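Local coordinates for protein JSC1_58120g3 ([Leptolyngbya] sp. JSC-1, PDB 6XHG) that binds a linear tetrapyrrole (bilin) in a GAF domain and probably works as a light-sensing chromoprotein of the phytochrome and cyanobacteriochrome kind, at residues Y41-D46 with Q138-L143; D46-F51 with G67-Y72; G79-N84 with V131-Q136. All blocks are in the same frame, centred on the assembly; numbering follows the deposited sequence.

Contact 1 of 3, residues Y41-D46 with Q138-L143. With BVX (3-[2-[(~{Z})-[5-[(4-ethenyl-3-methyl-5-oxidanylidene-pyrrol-2-ylidene)methyl]-3-(3-hydroxy-3-oxopropyl)-4-methyl-pyrrol-2-ylidene]methyl]-5-[(~{Z})-(3-ethyl-4-methyl-5-oxidanylidene-pyrrol-2-ylidene)methyl]-4-methyl-1~{H}-pyrrol-3-yl]propanoic acid), chain C.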
# COMPACT_ATOMS: atom_id res chain seq x y z
N TYR A 41 -0.07 -4.74 -4.97
CA TYR A 41 0.94 -5.78 -4.94
C TYR A 41 0.28 -7.07 -4.45
O TYR A 41 -0.42 -7.06 -3.44
CB TYR A 41 2.08 -5.32 -4.03
CG TYR A 41 3.11 -6.32 -3.58
CD1 TYR A 41 2.89 -7.12 -2.47
CD2 TYR A 41 4.33 -6.43 -4.23
CE1 TYR A 41 3.84 -8.02 -2.03
CE2 TYR A 41 5.29 -7.32 -3.81
CZ TYR A 41 5.04 -8.12 -2.70
OH TYR A 41 5.99 -9.01 -2.27
N LYS A 42 0.48 -8.16 -5.19
CA LYS A 42 -0.16 -9.44 -4.89
C LYS A 42 0.85 -10.39 -4.27
O LYS A 42 1.94 -10.59 -4.83
CB LYS A 42 -0.76 -10.04 -6.17
CG LYS A 42 -1.37 -11.42 -6.00
CD LYS A 42 -2.04 -11.87 -7.29
CE LYS A 42 -2.78 -13.19 -7.11
NZ LYS A 42 -3.47 -13.60 -8.36
N PHE A 43 0.50 -10.96 -3.12
CA PHE A 43 1.33 -11.96 -2.47
C PHE A 43 1.34 -13.27 -3.26
O PHE A 43 0.30 -13.72 -3.75
CB PHE A 43 0.84 -12.22 -1.05
CG PHE A 43 1.28 -11.18 -0.06
CD1 PHE A 43 2.62 -10.85 0.06
CD2 PHE A 43 0.35 -10.53 0.73
CE1 PHE A 43 3.03 -9.89 0.97
CE2 PHE A 43 0.75 -9.56 1.64
CZ PHE A 43 2.09 -9.24 1.76
N ARG A 44 2.52 -13.87 -3.39
CA ARG A 44 2.63 -15.27 -3.77
C ARG A 44 2.31 -16.15 -2.57
O ARG A 44 2.04 -15.67 -1.46
CB ARG A 44 4.02 -15.57 -4.33
CG ARG A 44 4.49 -14.56 -5.36
CD ARG A 44 5.91 -14.86 -5.81
NE ARG A 44 6.47 -13.75 -6.57
CZ ARG A 44 7.77 -13.55 -6.76
NH1 ARG A 44 8.66 -14.38 -6.23
NH2 ARG A 44 8.19 -12.50 -7.46
N GLU A 45 2.34 -17.47 -2.77
CA GLU A 45 2.00 -18.40 -1.70
C GLU A 45 3.00 -18.33 -0.54
O GLU A 45 2.64 -18.70 0.58
CB GLU A 45 1.89 -19.82 -2.25
CG GLU A 45 3.05 -20.30 -3.12
CD GLU A 45 4.30 -20.62 -2.33
OE1 GLU A 45 4.16 -21.11 -1.19
OE2 GLU A 45 5.42 -20.40 -2.85
N ASP A 46 4.22 -17.88 -0.80
CA ASP A 46 5.26 -17.76 0.22
C ASP A 46 5.39 -16.34 0.76
O ASP A 46 6.36 -16.04 1.47
CB ASP A 46 6.60 -18.25 -0.33
CG ASP A 46 7.02 -17.52 -1.60
OD1 ASP A 46 6.29 -16.60 -2.04
OD2 ASP A 46 8.07 -17.87 -2.17
N GLN A 138 -11.00 -13.28 4.83
CA GLN A 138 -9.99 -13.22 5.88
C GLN A 138 -8.66 -13.79 5.41
O GLN A 138 -7.83 -14.17 6.24
CB GLN A 138 -10.49 -13.95 7.13
CG GLN A 138 -9.78 -13.55 8.43
CD GLN A 138 -10.73 -13.18 9.55
OE1 GLN A 138 -11.52 -12.24 9.42
NE2 GLN A 138 -10.65 -13.90 10.66
N LYS A 139 -8.43 -13.85 4.10
CA LYS A 139 -7.16 -14.32 3.56
C LYS A 139 -6.34 -13.11 3.12
O LYS A 139 -6.82 -12.29 2.33
CB LYS A 139 -7.37 -15.29 2.40
CG LYS A 139 -6.18 -16.19 2.18
CD LYS A 139 -5.92 -16.94 3.50
CE LYS A 139 -4.85 -18.01 3.40
NZ LYS A 139 -3.50 -17.44 3.13
N LEU A 140 -5.11 -13.00 3.62
CA LEU A 140 -4.24 -11.90 3.19
C LEU A 140 -3.80 -12.10 1.74
O LEU A 140 -3.06 -13.04 1.43
CB LEU A 140 -3.02 -11.83 4.12
CG LEU A 140 -2.00 -10.73 3.82
CD1 LEU A 140 -2.66 -9.35 3.84
CD2 LEU A 140 -0.82 -10.79 4.79
N TRP A 141 -4.25 -11.21 0.86
CA TRP A 141 -4.08 -11.32 -0.59
C TRP A 141 -2.94 -10.46 -1.11
O TRP A 141 -2.21 -10.88 -2.02
CB TRP A 141 -5.39 -10.92 -1.29
CG TRP A 141 -5.34 -10.99 -2.80
CD1 TRP A 141 -5.75 -12.03 -3.58
CD2 TRP A 141 -4.91 -9.95 -3.69
NE1 TRP A 141 -5.57 -11.71 -4.91
CE2 TRP A 141 -5.06 -10.44 -5.00
CE3 TRP A 141 -4.40 -8.66 -3.51
CZ2 TRP A 141 -4.72 -9.69 -6.13
CZ3 TRP A 141 -4.07 -7.92 -4.63
CH2 TRP A 141 -4.23 -8.43 -5.92
N GLY A 142 -2.74 -9.28 -0.55
CA GLY A 142 -1.74 -8.38 -1.07
C GLY A 142 -1.65 -7.11 -0.26
O GLY A 142 -2.10 -7.05 0.89
N LEU A 143 -1.06 -6.10 -0.87
CA LEU A 143 -0.80 -4.81 -0.24
C LEU A 143 -1.20 -3.68 -1.17
O LEU A 143 -1.01 -3.76 -2.38
CB LEU A 143 0.69 -4.67 0.12
CG LEU A 143 1.33 -5.76 0.99
CD1 LEU A 143 2.85 -5.59 1.03
CD2 LEU A 143 0.74 -5.77 2.39
CHA BVX C . 9.66 -5.36 6.91
NA BVX C . 9.02 -5.05 4.42
C1A BVX C . 8.79 -4.89 5.74
C2A BVX C . 7.60 -4.22 5.88
C3A BVX C . 7.11 -3.97 4.63
C4A BVX C . 8.01 -4.50 3.72
CMA BVX C . 5.80 -3.24 4.38
CAA BVX C . 6.95 -3.84 7.21
CBA BVX C . 6.06 -5.01 7.62
CGA BVX C . 6.23 -5.35 9.10
O1A BVX C . 6.95 -4.63 9.84
O2A BVX C . 5.65 -6.36 9.59
CHB BVX C . 7.98 -4.52 2.18
NB BVX C . 6.64 -2.66 1.42
C1B BVX C . 7.11 -3.93 1.36
C2B BVX C . 6.55 -4.53 0.26
C3B BVX C . 5.74 -3.64 -0.35
C4B BVX C . 5.79 -2.48 0.38
CMB BVX C . 6.80 -5.96 -0.21
OB BVX C . 5.20 -1.47 0.14
CAB BVX C . 4.92 -3.92 -1.61
CBB BVX C . 4.60 -2.94 -2.44
NC BVX C . 13.47 -6.57 3.19
C1C BVX C . 14.05 -6.86 2.00
C2C BVX C . 15.34 -7.24 2.23
C3C BVX C . 15.56 -7.19 3.56
C4C BVX C . 14.39 -6.77 4.16
CMC BVX C . 16.37 -7.65 1.18
OC BVX C . 13.53 -6.79 0.93
CAC BVX C . 16.87 -7.53 4.26
CBC BVX C . 16.84 -8.86 5.01
CHD BVX C . 14.26 -6.60 5.47
ND BVX C . 11.73 -5.92 5.78
C1D BVX C . 12.97 -6.27 6.24
C2D BVX C . 12.93 -6.26 7.61
C3D BVX C . 11.69 -5.93 8.00
C4D BVX C . 10.93 -5.71 6.87
CMD BVX C . 14.11 -6.59 8.53
CAD BVX C . 11.21 -5.81 9.45
CBD BVX C . 10.94 -4.35 9.82
CGD BVX C . 12.17 -3.49 9.55
O1D BVX C . 13.29 -3.81 10.04
O2D BVX C . 12.07 -2.45 8.85
O HOH W 1 -2.40 -13.30 -2.63
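Y41 and K42 pair with L143 and G142 in the central antiparallel sheet of the GAF domain, one face of which, with Y41 and L143 on it, meets the bilin; the short strand axes run 147° apart. Y41-L143 is a hydrogen-bonded pair, with Y41 N to L143 O at 2.9 Å and L143 N to Y41 O at 2.8 Å. K42-G142 is non-hydrogen-bonded, and F43 N then donates to W141 O over 2.9 Å. Two residues, W141 and G142, stand opposite the single residue I134 of the next strand, a classic beta bulge. G142 CA sits 3.0 Å from Y41 O, and a side chain there would collide with that oxygen.

On the bilin side, Y41 and L143 lie side by side, their CD1 atoms 3.8 Å apart. With CG anti to the backbone N (chi1 167°), the Y41 ring presents a face to the bilin vinyl group, Y41 CG lying 3.6 Å from bilin CAB. Its hydroxyl bonds to W68 O. An alanine at Y41 is likely to leave W68 O without this hydroxyl and open a gap on one side of the vinyl group, which L143 and F51 would still touch. F43 CZ lies 3.6 Å from L143 CG, while F43 CE2 touches the L140 isobutyl group. On the other side of the sheet, the extended K42 chain crosses W141: K42 CG stands 4.1 Å from the centroid of the six-membered ring and 23° off its normal, a CH-pi contact over one face.

Strand 49-56 borders this pair through backbone bonding of K42 with D50, and strand 128-136 does so through bonds of I134 with W141 and G142. L140 packs on A133 and F135, and F43 meets the Y47 ring edge-to-face and touches L73 of helix 71-75.

Contact 2 of 3, residues D46-F51 with G67-Y72; sequences DYFGDF and GWEDPY. With BVX (3-[2-[(~{Z})-[5-[(4-ethenyl-3-methyl-5-oxidanylidene-pyrrol-2-ylidene)methyl]-3-(3-hydroxy-3-oxopropyl)-4-methyl-pyrrol-2-ylidene]methyl]-5-[(~{Z})-(3-ethyl-4-methyl-5-oxidanylidene-pyrrol-2-ylidene)methyl]-4-methyl-1~{H}-pyrrol-3-yl]propanoic acid), chain C.
F48 meets E69 and D70 where the hairpin of strands 49-56 and 67-68 reaches the edge of the GAF sheet and the chain turns into helix 71-75. The backbone pairing is sparse: W68 N donates to G49 O over 3.1 Å, and D50 and G67 form a non-hydrogen-bonded antiparallel pair.

Aromatic packing carries most of the contact. E69 CB stands 3.4 Å from the F48 ring centroid, only 5° off the normal, a CH-pi contact over the ring centre. Further along E69, the extended chain brings its carboxylate to within 13° of parallel with that ring. D70 O lies at the ring edge, in plane, 3.3 Å from F48 CE1.

Among the polar interactions, R44 makes salt bridges to both D50 and E69, which probably offsets the like charges of these two carboxylates. D46 OD1 accepts from F48 N at 3.2 Å, closing an Asx turn. A water links the two segments, donating to Y47 O and W68 O and accepting from D70 N.

The bilin supplies the remaining contacts. One face of the W68 indole lies against a pyrrole ring of the bilin, with W68 CE3 3.3 Å from bilin C2B. Y72 lays a ring face over the first methylene of a propionate chain, CAD. D70, the N-cap of helix 71-75, turns CG anti to the backbone N (chi1 -172°), which directs OD2 at the pyrrole nitrogens; bilin ND donates to D70 OD2 over 3.1 Å. W68 NE1 donates to the bilin carbonyl oxygen OC over 2.8 Å.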
# COMPACT_ATOMS: atom_id res chain seq x y z
N ASP A 46 4.22 -17.88 -0.80
CA ASP A 46 5.26 -17.76 0.22
C ASP A 46 5.39 -16.34 0.76
O ASP A 46 6.36 -16.04 1.47
CB ASP A 46 6.60 -18.25 -0.33
CG ASP A 46 7.02 -17.52 -1.60
OD1 ASP A 46 6.29 -16.60 -2.04
OD2 ASP A 46 8.07 -17.87 -2.17
N TYR A 47 4.45 -15.46 0.41
CA TYR A 47 4.41 -14.06 0.84
C TYR A 47 5.56 -13.23 0.29
O TYR A 47 5.79 -12.12 0.77
CB TYR A 47 4.29 -13.92 2.36
CG TYR A 47 2.97 -14.43 2.88
CD1 TYR A 47 1.84 -13.63 2.85
CD2 TYR A 47 2.84 -15.72 3.38
CE1 TYR A 47 0.62 -14.09 3.31
CE2 TYR A 47 1.63 -16.19 3.85
CZ TYR A 47 0.52 -15.37 3.81
OH TYR A 47 -0.69 -15.82 4.27
N PHE A 48 6.31 -13.75 -0.67
CA PHE A 48 6.84 -12.89 -1.72
C PHE A 48 5.68 -12.39 -2.56
O PHE A 48 4.51 -12.73 -2.33
CB PHE A 48 7.87 -13.64 -2.56
CG PHE A 48 9.12 -14.01 -1.80
CD1 PHE A 48 9.46 -13.36 -0.63
CD2 PHE A 48 9.96 -15.01 -2.27
CE1 PHE A 48 10.61 -13.69 0.06
CE2 PHE A 48 11.11 -15.35 -1.59
CZ PHE A 48 11.44 -14.68 -0.42
N GLY A 49 5.96 -11.59 -3.58
CA GLY A 49 4.86 -11.01 -4.33
C GLY A 49 5.33 -10.17 -5.49
O GLY A 49 6.53 -9.95 -5.69
N ASP A 50 4.35 -9.72 -6.27
CA ASP A 50 4.59 -9.04 -7.53
C ASP A 50 3.66 -7.84 -7.66
O ASP A 50 2.52 -7.87 -7.21
CB ASP A 50 4.37 -9.99 -8.72
CG ASP A 50 5.19 -11.26 -8.60
OD1 ASP A 50 6.37 -11.26 -9.03
OD2 ASP A 50 4.66 -12.27 -8.08
N PHE A 51 4.17 -6.78 -8.28
CA PHE A 51 3.37 -5.60 -8.57
C PHE A 51 2.42 -5.88 -9.72
O PHE A 51 2.85 -6.25 -10.82
CB PHE A 51 4.26 -4.40 -8.90
CG PHE A 51 5.08 -3.92 -7.73
CD1 PHE A 51 4.54 -3.03 -6.83
CD2 PHE A 51 6.37 -4.36 -7.54
CE1 PHE A 51 5.27 -2.58 -5.75
CE2 PHE A 51 7.12 -3.92 -6.46
CZ PHE A 51 6.57 -3.03 -5.57
N GLY A 67 9.08 -8.03 -9.12
CA GLY A 67 8.74 -8.59 -7.83
C GLY A 67 9.53 -7.95 -6.70
O GLY A 67 10.58 -7.34 -6.93
N TRP A 68 9.02 -8.09 -5.48
CA TRP A 68 9.78 -7.76 -4.28
C TRP A 68 9.70 -8.99 -3.39
O TRP A 68 8.62 -9.34 -2.90
CB TRP A 68 9.20 -6.51 -3.60
CG TRP A 68 9.92 -6.01 -2.37
CD1 TRP A 68 10.90 -6.65 -1.66
CD2 TRP A 68 9.73 -4.74 -1.72
NE1 TRP A 68 11.32 -5.87 -0.61
CE2 TRP A 68 10.61 -4.69 -0.62
CE3 TRP A 68 8.89 -3.65 -1.95
CZ2 TRP A 68 10.68 -3.60 0.23
CZ3 TRP A 68 8.96 -2.56 -1.10
CH2 TRP A 68 9.85 -2.54 -0.02
N GLU A 69 10.85 -9.65 -3.19
CA GLU A 69 10.92 -10.85 -2.36
C GLU A 69 11.47 -10.47 -0.99
O GLU A 69 12.67 -10.57 -0.72
CB GLU A 69 11.77 -11.92 -3.03
CG GLU A 69 11.33 -12.31 -4.43
CD GLU A 69 12.23 -13.38 -5.03
OE1 GLU A 69 13.38 -13.52 -4.58
OE2 GLU A 69 11.77 -14.08 -5.96
N ASP A 70 10.58 -10.02 -0.12
CA ASP A 70 10.99 -9.53 1.19
C ASP A 70 11.18 -10.71 2.13
O ASP A 70 10.21 -11.43 2.42
CB ASP A 70 9.97 -8.55 1.74
CG ASP A 70 10.44 -7.88 3.01
OD1 ASP A 70 10.56 -8.57 4.05
OD2 ASP A 70 10.72 -6.67 2.96
N PRO A 71 12.40 -10.96 2.63
CA PRO A 71 12.62 -12.15 3.47
C PRO A 71 11.88 -12.09 4.79
O PRO A 71 11.48 -13.13 5.32
CB PRO A 71 14.14 -12.15 3.68
CG PRO A 71 14.70 -11.24 2.63
CD PRO A 71 13.64 -10.22 2.36
N TYR A 72 11.68 -10.88 5.34
CA TYR A 72 10.94 -10.74 6.59
C TYR A 72 9.48 -11.10 6.41
O TYR A 72 8.92 -11.86 7.21
CB TYR A 72 11.09 -9.31 7.11
CG TYR A 72 10.41 -9.05 8.43
CD1 TYR A 72 9.11 -8.58 8.49
CD2 TYR A 72 11.08 -9.27 9.63
CE1 TYR A 72 8.49 -8.34 9.70
CE2 TYR A 72 10.47 -9.03 10.85
CZ TYR A 72 9.17 -8.56 10.87
OH TYR A 72 8.56 -8.33 12.08
CHA BVX C . 9.66 -5.36 6.91
NA BVX C . 9.02 -5.05 4.42
C1A BVX C . 8.79 -4.89 5.74
C2A BVX C . 7.60 -4.22 5.88
C3A BVX C . 7.11 -3.97 4.63
C4A BVX C . 8.01 -4.50 3.72
CMA BVX C . 5.80 -3.24 4.38
CAA BVX C . 6.95 -3.84 7.21
CBA BVX C . 6.06 -5.01 7.62
CGA BVX C . 6.23 -5.35 9.10
O1A BVX C . 6.95 -4.63 9.84
O2A BVX C . 5.65 -6.36 9.59
CHB BVX C . 7.98 -4.52 2.18
NB BVX C . 6.64 -2.66 1.42
C1B BVX C . 7.11 -3.93 1.36
C2B BVX C . 6.55 -4.53 0.26
C3B BVX C . 5.74 -3.64 -0.35
C4B BVX C . 5.79 -2.48 0.38
CMB BVX C . 6.80 -5.96 -0.21
OB BVX C . 5.20 -1.47 0.14
CAB BVX C . 4.92 -3.92 -1.61
CBB BVX C . 4.60 -2.94 -2.44
NC BVX C . 13.47 -6.57 3.19
C1C BVX C . 14.05 -6.86 2.00
C2C BVX C . 15.34 -7.24 2.23
C3C BVX C . 15.56 -7.19 3.56
C4C BVX C . 14.39 -6.77 4.16
CMC BVX C . 16.37 -7.65 1.18
OC BVX C . 13.53 -6.79 0.93
CAC BVX C . 16.87 -7.53 4.26
CBC BVX C . 16.84 -8.86 5.01
CHD BVX C . 14.26 -6.60 5.47
ND BVX C . 11.73 -5.92 5.78
C1D BVX C . 12.97 -6.27 6.24
C2D BVX C . 12.93 -6.26 7.61
C3D BVX C . 11.69 -5.93 8.00
C4D BVX C . 10.93 -5.71 6.87
CMD BVX C . 14.11 -6.59 8.53
CAD BVX C . 11.21 -5.81 9.45
CBD BVX C . 10.94 -4.35 9.82
CGD BVX C . 12.17 -3.49 9.55
O1D BVX C . 13.29 -3.81 10.04
O2D BVX C . 12.07 -2.45 8.85
O HOH W 2 7.60 -10.04 -0.17

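Contact 3 of 3, residues G79-N84 with V131-Q136; sequences GRFQQN and VVAIFQ. With BVX (3-[2-[(~{Z})-[5-[(4-ethenyl-3-methyl-5-oxidanylidene-pyrrol-2-ylidene)methyl]-3-(3-hydroxy-3-oxopropyl)-4-methyl-pyrrol-2-ylidene]methyl]-5-[(~{Z})-(3-ethyl-4-methyl-5-oxidanylidene-pyrrol-2-ylidene)methyl]-4-methyl-1~{H}-pyrrol-3-yl]propanoic acid), chain C.
F81, in the short 3-10 segment 80-82, rests on V131 and A133 of strand 128-136, so this loop lies against the GAF sheet beside the bilin; no direct hydrogen bond joins the two segments. With CG anti to the carbonyl carbon (chi1 -62°), the F81 ring crosses the V131 side chain at about a right angle. F81 CZ lies 3.9 Å from V131 CG1, and V131 O approaches the ring edge in plane. Near the backbone, F81 CB and A133 CB are 3.9 Å apart.

F135 turns a ring edge to the 3-10 segment, its CZ coming within 3.2 Å of F81 O. Q82 O also lies near the ring plane at that edge, and N84 CB touches F135 CE1.

R80 places CG over the centre of one F81 face, then bends at chi3, 64°, which brings the edge of its guanidinium to a bilin propionate. NH2 makes a weak bond to O1A there and a salt bridge to E96. The straighter hold on this carboxylate comes from the backbone: R80 N donates to bilin O2A at 3.1 Å.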
# COMPACT_ATOMS: atom_id res chain seq x y z
N GLY A 79 3.75 -10.80 7.94
CA GLY A 79 4.08 -9.85 8.98
C GLY A 79 2.87 -9.23 9.65
O GLY A 79 1.80 -9.84 9.78
N ARG A 80 3.01 -7.93 9.96
CA ARG A 80 1.97 -7.22 10.69
C ARG A 80 0.68 -7.14 9.90
O ARG A 80 -0.39 -6.90 10.49
CB ARG A 80 2.48 -5.81 11.01
CG ARG A 80 2.65 -4.94 9.77
CD ARG A 80 3.01 -3.50 10.12
NE ARG A 80 4.31 -3.42 10.79
CZ ARG A 80 4.72 -2.39 11.52
NH1 ARG A 80 3.93 -1.33 11.68
NH2 ARG A 80 5.92 -2.41 12.08
N PHE A 81 0.74 -7.39 8.59
CA PHE A 81 -0.44 -7.25 7.76
C PHE A 81 -1.44 -8.36 8.04
O PHE A 81 -2.61 -8.22 7.70
CB PHE A 81 -0.03 -7.21 6.30
CG PHE A 81 0.84 -6.04 5.98
CD1 PHE A 81 0.34 -4.75 6.03
CD2 PHE A 81 2.18 -6.22 5.66
CE1 PHE A 81 1.15 -3.67 5.76
CE2 PHE A 81 2.99 -5.14 5.39
CZ PHE A 81 2.47 -3.86 5.43
N GLN A 82 -0.99 -9.46 8.66
CA GLN A 82 -1.95 -10.48 9.06
C GLN A 82 -2.89 -9.95 10.13
O GLN A 82 -4.02 -10.44 10.26
CB GLN A 82 -1.23 -11.74 9.54
CG GLN A 82 -0.50 -12.50 8.44
CD GLN A 82 -1.44 -13.23 7.49
OE1 GLN A 82 -2.66 -13.17 7.64
NE2 GLN A 82 -0.87 -13.91 6.51
N GLN A 83 -2.44 -8.96 10.91
CA GLN A 83 -3.27 -8.29 11.90
C GLN A 83 -3.87 -6.99 11.37
O GLN A 83 -4.39 -6.20 12.16
CB GLN A 83 -2.46 -8.01 13.17
CG GLN A 83 -2.17 -9.24 14.01
CD GLN A 83 -1.18 -10.18 13.35
OE1 GLN A 83 -0.08 -9.77 12.96
NE2 GLN A 83 -1.55 -11.45 13.22
N ASN A 84 -3.80 -6.76 10.06
CA ASN A 84 -4.27 -5.52 9.43
C ASN A 84 -3.65 -4.30 10.10
O ASN A 84 -4.31 -3.28 10.33
CB ASN A 84 -5.80 -5.44 9.45
CG ASN A 84 -6.34 -4.41 8.48
OD1 ASN A 84 -5.63 -3.97 7.57
ND2 ASN A 84 -7.60 -4.02 8.66
N VAL A 131 1.53 1.78 3.55
CA VAL A 131 1.28 0.44 3.02
C VAL A 131 0.22 -0.22 3.89
O VAL A 131 0.36 -0.26 5.12
CB VAL A 131 2.55 -0.42 2.98
CG1 VAL A 131 2.30 -1.71 2.21
CG2 VAL A 131 3.70 0.36 2.35
N VAL A 132 -0.83 -0.76 3.26
CA VAL A 132 -1.93 -1.38 3.98
C VAL A 132 -2.28 -2.71 3.31
O VAL A 132 -2.01 -2.93 2.13
CB VAL A 132 -3.18 -0.49 4.07
CG1 VAL A 132 -2.85 0.85 4.71
CG2 VAL A 132 -3.78 -0.29 2.69
N ALA A 133 -2.89 -3.59 4.11
CA ALA A 133 -3.22 -4.93 3.66
C ALA A 133 -4.45 -4.94 2.77
O ALA A 133 -5.42 -4.21 3.01
CB ALA A 133 -3.44 -5.85 4.87
N ILE A 134 -4.42 -5.79 1.75
CA ILE A 134 -5.60 -6.13 0.98
C ILE A 134 -6.03 -7.53 1.40
O ILE A 134 -5.26 -8.49 1.26
CB ILE A 134 -5.34 -6.06 -0.54
CG1 ILE A 134 -4.98 -4.64 -0.96
CG2 ILE A 134 -6.55 -6.55 -1.31
CD1 ILE A 134 -4.44 -4.55 -2.36
N PHE A 135 -7.22 -7.64 1.98
CA PHE A 135 -7.77 -8.92 2.40
C PHE A 135 -8.85 -9.39 1.45
O PHE A 135 -9.75 -8.62 1.08
CB PHE A 135 -8.33 -8.82 3.82
CG PHE A 135 -7.30 -9.05 4.89
CD1 PHE A 135 -6.62 -7.99 5.46
CD2 PHE A 135 -7.00 -10.33 5.31
CE1 PHE A 135 -5.67 -8.21 6.44
CE2 PHE A 135 -6.05 -10.56 6.29
CZ PHE A 135 -5.39 -9.49 6.85
N GLN A 136 -8.76 -10.65 1.03
CA GLN A 136 -9.81 -11.34 0.28
C GLN A 136 -10.51 -12.25 1.29
O GLN A 136 -9.99 -13.30 1.66
CB GLN A 136 -9.23 -12.13 -0.89
CG GLN A 136 -10.23 -13.04 -1.58
CD GLN A 136 -9.57 -14.10 -2.44
OE1 GLN A 136 -8.37 -14.03 -2.72
NE2 GLN A 136 -10.35 -15.09 -2.85
CHA BVX C . 9.66 -5.36 6.91
NA BVX C . 9.02 -5.05 4.42
C1A BVX C . 8.79 -4.89 5.74
C2A BVX C . 7.60 -4.22 5.88
C3A BVX C . 7.11 -3.97 4.63
C4A BVX C . 8.01 -4.50 3.72
CMA BVX C . 5.80 -3.24 4.38
CAA BVX C . 6.95 -3.84 7.21
CBA BVX C . 6.06 -5.01 7.62
CGA BVX C . 6.23 -5.35 9.10
O1A BVX C . 6.95 -4.63 9.84
O2A BVX C . 5.65 -6.36 9.59
CHB BVX C . 7.98 -4.52 2.18
NB BVX C . 6.64 -2.66 1.42
C1B BVX C . 7.11 -3.93 1.36
C2B BVX C . 6.55 -4.53 0.26
C3B BVX C . 5.74 -3.64 -0.35
C4B BVX C . 5.79 -2.48 0.38
CMB BVX C . 6.80 -5.96 -0.21
OB BVX C . 5.20 -1.47 0.14
CAB BVX C . 4.92 -3.92 -1.61
CBB BVX C . 4.60 -2.94 -2.44
NC BVX C . 13.47 -6.57 3.19
C1C BVX C . 14.05 -6.86 2.00
C2C BVX C . 15.34 -7.24 2.23
C3C BVX C . 15.56 -7.19 3.56
C4C BVX C . 14.39 -6.77 4.16
CMC BVX C . 16.37 -7.65 1.18
OC BVX C . 13.53 -6.79 0.93
CAC BVX C . 16.87 -7.53 4.26
CBC BVX C . 16.84 -8.86 5.01
CHD BVX C . 14.26 -6.60 5.47
ND BVX C . 11.73 -5.92 5.78
C1D BVX C . 12.97 -6.27 6.24
C2D BVX C . 12.93 -6.26 7.61
C3D BVX C . 11.69 -5.93 8.00
C4D BVX C . 10.93 -5.71 6.87
CMD BVX C . 14.11 -6.59 8.53
CAD BVX C . 11.21 -5.81 9.45
CBD BVX C . 10.94 -4.35 9.82
CGD BVX C . 12.17 -3.49 9.55
O1D BVX C . 13.29 -3.81 10.04
O2D BVX C . 12.07 -2.45 8.85
O HOH W 3 -3.04 -3.04 6.57

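How the contacts relate
All three contacts reach one antiparallel sheet and touch the same bilin, although 79-84 is a loop lying on it. Contact 1 lies between the others: its centre is about 9 Å from that of contact 2 and about 8 Å from that of contact 3, which are about 14 Å apart. Contacts 1 and 2 share D46, and R44 NH2 of the first lies 2.7 Å from D50 OD1 of the second. Contacts 1 and 3 join through neighbouring strands, with G142 O and I134 N 2.8 Å apart. Contact 1 meets mainly the bilin vinyl group, which F51 of contact 2 also touches; contact 2 also holds its pyrrole nitrogens and a terminal carbonyl, and contact 3 one propionate and a ring methyl.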